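PDB 5MMD: metallo-beta-lactamase 1, which probably hydrolyses beta-lactam antibiotics to substituted beta-amino acids with zinc ions as cofactor, making it a class B resistance enzyme. Local coordinates for residues 54-57 against 58-61. Numbering follows the deposited sequence.
Sequences ESDT and EKLV
Lys59 reaches back along the helix and sets its NZ on the hydroxyl of Ser55, one turn earlier, as the donor in a 2.7 Å bond from NZ to Ser55 OG. Its CG sits beside its own backbone N (chi1 -70°), which starts the chain toward the N-terminal end of the helix; the aliphatic part then runs nearly extended, and a bend at the last torsion (chi4 69°) turns the amine onto the serine. On the way, Lys59 CG passes 3.3 Å from Ser55 O, and CD lies 3.4 Å from Asp56 OD1, the two side chains crossing at a slant. Lys59 NZ stays 4.2 Å from Asp56 OD1, too far for a salt bridge. That carboxylate oxygen instead takes a weak hydrogen bond from Leu8 N.

The backbone bonds are those of an alpha helix: Glu58 N to Glu54 O is almost straight at 2.9 Å, and Val61 N meets Thr57 O at 3.0 Å. Leu60 N forks, bonding to Asp56 O and weakly to Thr57 O. Thr57 turns its hydroxyl back to Ser53 O, while its side chain, like that of Val61, packs on Trp89 of helix 87-92. This is the first part of the helix in the beta-alpha-beta unit formed with strands 44-48 and 70-75. On its exposed face, the NZ to OG hydrogen bond tethers the lysine amine to a neutral hydroxyl, with the nearby Asp56 carboxylate probably adding longer-range electrostatic attraction.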
ATOM      1  N   GLU A  54      -5.148 -15.172   1.335  1.00 19.29           N
ATOM      2  CA  GLU A  54      -5.851 -15.441   2.586  1.00 20.09           C
ATOM      3  C   GLU A  54      -4.911 -16.117   3.576  1.00 21.07           C
ATOM      4  O   GLU A  54      -4.817 -15.719   4.752  1.00 20.41           O
ATOM      5  CB  GLU A  54      -7.066 -16.309   2.310  1.00 22.44           C
ATOM      6  CG  GLU A  54      -7.859 -16.683   3.515  1.00 22.87           C
ATOM      7  CD  GLU A  54      -9.148 -17.389   3.153  1.00 25.21           C
ATOM      8  OE1 GLU A  54      -9.934 -16.853   2.334  1.00 25.39           O
ATOM      9  OE2 GLU A  54      -9.354 -18.489   3.701  1.00 27.28           O
ATOM     10  N   SER A  55      -4.210 -17.140   3.089  1.00 22.03           N
ATOM     11  CA  SER A  55      -3.264 -17.872   3.927  1.00 22.45           C
ATOM     12  C   SER A  55      -2.272 -16.915   4.583  1.00 20.58           C
ATOM     13  O   SER A  55      -2.075 -16.951   5.800  1.00 20.41           O
ATOM     14  CB  SER A  55      -2.493 -18.913   3.110  1.00 23.45           C
ATOM     15  OG  SER A  55      -1.556 -19.603   3.945  1.00 24.34           O
ATOM     16  N   ASP A  56      -1.628 -16.076   3.774  1.00 19.10           N
ATOM     17  CA  ASP A  56      -0.594 -15.203   4.311  1.00 18.20           C
ATOM     18  C   ASP A  56      -1.188 -14.063   5.161  1.00 17.46           C
ATOM     19  O   ASP A  56      -0.511 -13.553   6.031  1.00 17.07           O
ATOM     20  CB  ASP A  56       0.283 -14.645   3.186  1.00 17.90           C
ATOM     21  CG  ASP A  56       1.212 -15.700   2.613  1.00 19.09           C
ATOM     22  OD1 ASP A  56       1.703 -16.542   3.381  1.00 19.99           O
ATOM     23  OD2 ASP A  56       1.409 -15.719   1.398  1.00 19.66           O
ATOM     24  N   THR A  57      -2.433 -13.681   4.917  1.00 16.28           N
ATOM     25  CA  THR A  57      -3.096 -12.687   5.753  1.00 16.46           C
ATOM     26  C   THR A  57      -3.293 -13.315   7.132  1.00 17.45           C
ATOM     27  O   THR A  57      -2.927 -12.715   8.131  1.00 16.90           O
ATOM     28  CB  THR A  57      -4.439 -12.188   5.174  1.00 15.36           C
ATOM     29  OG1 THR A  57      -4.190 -11.493   3.948  1.00 13.36           O
ATOM     30  CG2 THR A  57      -5.138 -11.214   6.166  1.00 13.37           C
ATOM     31  N   GLU A  58      -3.800 -14.549   7.190  1.00 19.76           N
ATOM     32  CA  GLU A  58      -3.879 -15.245   8.480  1.00 23.07           C
ATOM     33  C   GLU A  58      -2.509 -15.350   9.140  1.00 23.51           C
ATOM     34  O   GLU A  58      -2.403 -15.162  10.364  1.00 22.82           O
ATOM     35  CB  GLU A  58      -4.480 -16.658   8.369  1.00 26.01           C
ATOM     36  CG  GLU A  58      -4.484 -17.375   9.743  1.00 28.68           C
ATOM     37  CD  GLU A  58      -3.219 -18.219  10.029  1.00 30.75           C
ATOM     38  OE1 GLU A  58      -2.489 -18.550   9.065  1.00 31.32           O
ATOM     39  OE2 GLU A  58      -2.926 -18.549  11.220  1.00 32.72           O
ATOM     40  N   LYS A  59      -1.461 -15.647   8.364  1.00 23.03           N
ATOM     41  CA  LYS A  59      -0.129 -15.768   8.949  1.00 23.03           C
ATOM     42  C   LYS A  59       0.339 -14.458   9.559  1.00 21.37           C
ATOM     43  O   LYS A  59       1.063 -14.469  10.573  1.00 22.08           O
ATOM     44  CB  LYS A  59       0.910 -16.235   7.905  1.00 22.98           C
ATOM     45  CG  LYS A  59       0.736 -17.658   7.469  1.00 24.67           C
ATOM     46  CD  LYS A  59       1.787 -18.034   6.399  0.83 23.83           C
ATOM     47  CE  LYS A  59       1.830 -19.527   6.147  0.42 25.07           C
ATOM     48  NZ  LYS A  59       0.607 -20.035   5.475  0.24 25.37           N
ATOM     49  N   LEU A  60      -0.043 -13.349   8.939  1.00 18.76           N
ATOM     50  CA  LEU A  60       0.382 -12.031   9.384  1.00 17.67           C
ATOM     51  C   LEU A  60      -0.320 -11.694  10.686  1.00 17.80           C
ATOM     52  O   LEU A  60       0.300 -11.232  11.644  1.00 17.07           O
ATOM     53  CB  LEU A  60       0.099 -10.982   8.308  1.00 15.33           C
ATOM     54  CG  LEU A  60       0.532  -9.546   8.644  1.00 14.87           C
ATOM     55  CD1 LEU A  60       2.040  -9.369   8.789  1.00 14.28           C
ATOM     56  CD2 LEU A  60      -0.083  -8.558   7.596  1.00 11.24           C
ATOM     57  N   VAL A  61      -1.602 -11.993  10.731  1.00 16.74           N
ATOM     58  CA  VAL A  61      -2.419 -11.712  11.894  1.00 18.61           C
ATOM     59  C   VAL A  61      -1.948 -12.563  13.049  1.00 21.31           C
ATOM     60  O   VAL A  61      -1.874 -12.080  14.178  1.00 21.44           O
ATOM     61  CB  VAL A  61      -3.922 -11.948  11.605  1.00 17.96           C
ATOM     62  CG1 VAL A  61      -4.723 -11.924  12.875  1.00 19.03           C
ATOM     63  CG2 VAL A  61      -4.393 -10.867  10.675  1.00 16.08           C
TER